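Local coordinates for protein linoleate 11-lipoxygenase (Gaeumannomyces graminis, PDB 5FX8) that uses a mononuclear manganese centre to oxygenate linoleic and alpha-linolenic acids to 11S- and 13R-hydroperoxy fatty acids, at residues A111-I122 / E526-S534. Numbering follows the deposited sequence.
Sequences AYREANETFADI and ERQAVEQVS. With NAG (2-acetamido-2-deoxy-beta-D-glucopyranose), chain K.
A single knob-into-hole contact between two near-antiparallel helices (153°, axes 9.7 Å apart) centres on V530, whose side chain enters the hole formed by A115, T118, F119 and I122. With CG1 anti to the backbone N (chi1 176°), V530 presents both methyls to the partner helix: CG1 lies 3.8 Å from A115 CB, while CG2 meets F119 CD1 and I122 CD1. One turn further on, S534 turns its CB and OG to the A115 methyl; its hydroxyl is hydrogen-bonded to R538. At the other end I122 CG2 packs 3.6 Å from E526 CG, and the bend at chi2 carries the E526 carboxylate away to the backbone N of F128. F119 CE1 reaches 3.6 Å from R527 N, and its CE2 lies over one face of the R527 guanidinium, offset toward the rim, planes 26° apart. N116 carries an N-acetylglucosamine, and its ND2 also donates to Y112 O (2.9 Å). The sugar bridges the groove: C6 sits over one face of the Y112 ring, C8 lies 3.7 Å from F119 CB and 4.0 Å from V530 CG1, and O7 nears the E531 carboxylate. Y112 OH of the second subunit is hydrogen-bonded to this sugar. A near-antiparallel helix pair flanked by an N-linked glycan thus joins 86-124 to 526-539 in the lipoxygenase fold, at the subunit interface.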
loop_
_atom_site.group_PDB
_atom_site.type_symbol
_atom_site.label_atom_id
_atom_site.label_comp_id
_atom_site.label_asym_id
_atom_site.label_seq_id
_atom_site.Cartn_x
_atom_site.Cartn_y
_atom_site.Cartn_z
ATOM N N ALA A 111 1.634 10.388 -8.856
ATOM C CA ALA A 111 2.935 9.763 -9.038
ATOM C C ALA A 111 3.503 10.049 -10.424
ATOM O O ALA A 111 4.698 10.314 -10.567
ATOM C CB ALA A 111 2.817 8.266 -8.797
ATOM N N TYR A 112 2.662 10.006 -11.458
ATOM C CA TYR A 112 3.146 10.335 -12.790
ATOM C C TYR A 112 3.586 11.791 -12.872
ATOM O O TYR A 112 4.651 12.097 -13.424
ATOM C CB TYR A 112 2.059 10.031 -13.801
ATOM C CG TYR A 112 2.009 8.586 -14.157
ATOM C CD1 TYR A 112 3.170 7.872 -14.316
ATOM C CD2 TYR A 112 0.802 7.933 -14.343
ATOM C CE1 TYR A 112 3.141 6.555 -14.641
ATOM C CE2 TYR A 112 0.766 6.614 -14.669
ATOM C CZ TYR A 112 1.947 5.922 -14.813
ATOM O OH TYR A 112 1.970 4.587 -15.162
ATOM N N ARG A 113 2.790 12.700 -12.317
ATOM C CA ARG A 113 3.182 14.104 -12.297
ATOM C C ARG A 113 4.529 14.309 -11.578
ATOM O O ARG A 113 5.450 14.932 -12.122
ATOM C CB ARG A 113 2.057 14.907 -11.666
ATOM C CG ARG A 113 2.259 16.369 -11.619
ATOM C CD ARG A 113 1.329 16.943 -10.592
ATOM N NE ARG A 113 0.023 16.315 -10.701
ATOM C CZ ARG A 113 -0.858 16.265 -9.708
ATOM N NH1 ARG A 113 -0.548 16.817 -8.542
ATOM N NH2 ARG A 113 -2.041 15.669 -9.883
ATOM N N GLU A 114 4.696 13.735 -10.385
ATOM C CA GLU A 114 5.950 13.913 -9.660
ATOM C C GLU A 114 7.105 13.135 -10.279
ATOM O O GLU A 114 8.265 13.484 -10.052
ATOM C CB GLU A 114 5.762 13.519 -8.181
ATOM C CG GLU A 114 4.573 14.219 -7.559
ATOM C CD GLU A 114 4.557 14.240 -6.041
ATOM O OE1 GLU A 114 4.540 13.169 -5.422
ATOM O OE2 GLU A 114 4.541 15.335 -5.449
ATOM N N ALA A 115 6.829 12.081 -11.034
ATOM C CA ALA A 115 7.885 11.423 -11.794
ATOM C C ALA A 115 8.335 12.290 -12.952
ATOM O O ALA A 115 9.525 12.351 -13.275
ATOM C CB ALA A 115 7.405 10.077 -12.320
ATOM N N ASN A 116 7.390 12.955 -13.597
ATOM C CA ASN A 116 7.754 13.812 -14.701
ATOM C C ASN A 116 8.583 14.978 -14.204
ATOM O O ASN A 116 9.572 15.361 -14.837
ATOM C CB ASN A 116 6.490 14.274 -15.423
ATOM C CG ASN A 116 6.083 13.343 -16.537
ATOM O OD1 ASN A 116 6.193 13.698 -17.689
ATOM N ND2 ASN A 116 5.620 12.153 -16.203
ATOM N N GLU A 117 8.224 15.527 -13.043
ATOM C CA GLU A 117 9.016 16.612 -12.480
ATOM C C GLU A 117 10.404 16.124 -12.093
ATOM O O GLU A 117 11.415 16.766 -12.409
ATOM C CB GLU A 117 8.306 17.227 -11.282
ATOM C CG GLU A 117 6.987 17.959 -11.604
ATOM C CD GLU A 117 6.101 18.174 -10.351
ATOM O OE1 GLU A 117 6.556 17.837 -9.238
ATOM O OE2 GLU A 117 4.944 18.648 -10.468
ATOM N N THR A 118 10.467 14.979 -11.421
ATOM C CA THR A 118 11.750 14.426 -11.019
ATOM C C THR A 118 12.671 14.260 -12.218
ATOM O O THR A 118 13.856 14.610 -12.160
ATOM C CB THR A 118 11.529 13.083 -10.326
ATOM O OG1 THR A 118 10.637 13.255 -9.220
ATOM C CG2 THR A 118 12.834 12.513 -9.849
ATOM N N PHE A 119 12.143 13.709 -13.312
ATOM C CA PHE A 119 12.982 13.466 -14.480
ATOM C C PHE A 119 13.440 14.773 -15.107
ATOM O O PHE A 119 14.578 14.877 -15.578
ATOM C CB PHE A 119 12.229 12.616 -15.502
ATOM C CG PHE A 119 13.074 12.148 -16.661
ATOM C CD1 PHE A 119 14.195 11.358 -16.456
ATOM C CD2 PHE A 119 12.718 12.466 -17.967
ATOM C CE1 PHE A 119 14.943 10.912 -17.524
ATOM C CE2 PHE A 119 13.462 12.017 -19.022
ATOM C CZ PHE A 119 14.576 11.239 -18.798
ATOM N N ALA A 120 12.567 15.777 -15.133
ATOM C CA ALA A 120 13.002 17.060 -15.654
ATOM C C ALA A 120 14.160 17.608 -14.834
ATOM O O ALA A 120 15.145 18.095 -15.391
ATOM C CB ALA A 120 11.831 18.034 -15.689
ATOM N N ASP A 121 14.089 17.476 -13.512
ATOM C CA ASP A 121 15.169 17.950 -12.655
ATOM C C ASP A 121 16.472 17.190 -12.900
ATOM O O ASP A 121 17.533 17.795 -13.104
ATOM C CB ASP A 121 14.733 17.832 -11.203
ATOM C CG ASP A 121 15.760 18.361 -10.248
ATOM O OD1 ASP A 121 15.846 19.596 -10.102
ATOM O OD2 ASP A 121 16.475 17.545 -9.633
ATOM N N ILE A 122 16.418 15.862 -12.869
ATOM C CA ILE A 122 17.627 15.075 -13.078
ATOM C C ILE A 122 18.242 15.405 -14.425
ATOM O O ILE A 122 19.440 15.692 -14.532
ATOM C CB ILE A 122 17.313 13.578 -12.959
ATOM C CG1 ILE A 122 16.845 13.257 -11.546
ATOM C CG2 ILE A 122 18.500 12.772 -13.284
ATOM C CD1 ILE A 122 16.608 11.799 -11.344
ATOM N N GLU A 526 18.749 7.264 -15.905
ATOM C CA GLU A 526 17.884 8.254 -15.273
ATOM C C GLU A 526 16.408 7.939 -15.486
ATOM O O GLU A 526 15.610 7.994 -14.548
ATOM C CB GLU A 526 18.217 9.643 -15.810
ATOM C CG GLU A 526 19.634 10.113 -15.507
ATOM C CD GLU A 526 20.713 9.448 -16.353
ATOM O OE1 GLU A 526 20.397 8.670 -17.279
ATOM O OE2 GLU A 526 21.898 9.709 -16.078
ATOM N N ARG A 527 16.028 7.614 -16.716
ATOM C CA ARG A 527 14.631 7.347 -17.019
ATOM C C ARG A 527 14.157 6.078 -16.324
ATOM O O ARG A 527 13.044 6.019 -15.785
ATOM C CB ARG A 527 14.464 7.241 -18.530
ATOM C CG ARG A 527 13.151 6.680 -18.959
ATOM C CD ARG A 527 12.307 7.734 -19.565
ATOM N NE ARG A 527 12.890 8.170 -20.822
ATOM C CZ ARG A 527 12.333 9.057 -21.635
ATOM N NH1 ARG A 527 11.168 9.608 -21.323
ATOM N NH2 ARG A 527 12.942 9.386 -22.762
ATOM N N GLN A 528 15.003 5.054 -16.323
ATOM C CA GLN A 528 14.632 3.792 -15.725
ATOM C C GLN A 528 14.516 3.922 -14.216
ATOM O O GLN A 528 13.630 3.315 -13.609
ATOM C CB GLN A 528 15.655 2.733 -16.122
ATOM C CG GLN A 528 15.776 2.580 -17.607
ATOM C CD GLN A 528 16.957 1.766 -18.054
ATOM O OE1 GLN A 528 18.048 1.852 -17.497
ATOM N NE2 GLN A 528 16.748 0.968 -19.082
ATOM N N ALA A 529 15.394 4.728 -13.610
ATOM C CA ALA A 529 15.378 4.963 -12.175
ATOM C C ALA A 529 14.138 5.731 -11.758
ATOM O O ALA A 529 13.500 5.404 -10.749
ATOM C CB ALA A 529 16.626 5.730 -11.766
ATOM N N VAL A 530 13.791 6.768 -12.517
ATOM C CA VAL A 530 12.545 7.476 -12.257
ATOM C C VAL A 530 11.367 6.538 -12.421
ATOM O O VAL A 530 10.356 6.664 -11.727
ATOM C CB VAL A 530 12.431 8.708 -13.173
ATOM C CG1 VAL A 530 11.126 9.390 -12.994
ATOM C CG2 VAL A 530 13.515 9.669 -12.839
ATOM N N GLU A 531 11.482 5.570 -13.317
ATOM C CA GLU A 531 10.351 4.698 -13.574
ATOM C C GLU A 531 10.201 3.668 -12.466
ATOM O O GLU A 531 9.080 3.250 -12.139
ATOM C CB GLU A 531 10.524 4.039 -14.940
ATOM C CG GLU A 531 9.318 4.128 -15.853
ATOM C CD GLU A 531 8.737 5.531 -15.963
ATOM O OE1 GLU A 531 9.252 6.325 -16.779
ATOM O OE2 GLU A 531 7.745 5.829 -15.247
ATOM N N GLN A 532 11.322 3.256 -11.872
ATOM C CA GLN A 532 11.252 2.397 -10.704
ATOM C C GLN A 532 10.644 3.157 -9.535
ATOM O O GLN A 532 9.641 2.724 -8.952
ATOM C CB GLN A 532 12.634 1.844 -10.371
ATOM C CG GLN A 532 12.755 1.411 -8.921
ATOM C CD GLN A 532 13.904 0.465 -8.610
ATOM O OE1 GLN A 532 14.562 -0.086 -9.490
ATOM N NE2 GLN A 532 14.147 0.278 -7.334
ATOM N N VAL A 533 11.172 4.340 -9.237
ATOM C CA VAL A 533 10.599 5.065 -8.116
ATOM C C VAL A 533 9.131 5.379 -8.373
ATOM O O VAL A 533 8.336 5.417 -7.442
ATOM C CB VAL A 533 11.428 6.322 -7.786
ATOM C CG1 VAL A 533 10.872 7.002 -6.579
ATOM C CG2 VAL A 533 12.802 5.928 -7.473
ATOM N N SER A 534 8.733 5.523 -9.631
ATOM C CA SER A 534 7.357 5.897 -9.935
ATOM C C SER A 534 6.399 4.724 -9.759
ATOM O O SER A 534 5.273 4.902 -9.278
ATOM C CB SER A 534 7.281 6.445 -11.343
ATOM O OG SER A 534 5.945 6.785 -11.663
HETATM C C1 NAG K . 5.209 11.223 -17.215
HETATM C C2 NAG K . 6.005 9.955 -17.059
HETATM C C3 NAG K . 5.582 8.939 -18.105
HETATM C C4 NAG K . 4.088 8.704 -18.009
HETATM C C5 NAG K . 3.382 10.032 -18.161
HETATM C C6 NAG K . 1.896 9.933 -17.989
HETATM C C7 NAG K . 8.349 9.726 -16.380
HETATM C C8 NAG K . 9.746 10.183 -16.623
HETATM N N2 NAG K . 7.417 10.256 -17.170
HETATM O O3 NAG K . 6.229 7.702 -17.865
HETATM O O4 NAG K . 3.667 7.795 -19.015
HETATM O O5 NAG K . 3.843 10.933 -17.151
HETATM O O6 NAG K . 1.344 11.237 -18.057
HETATM O O7 NAG K . 8.080 8.906 -15.528
#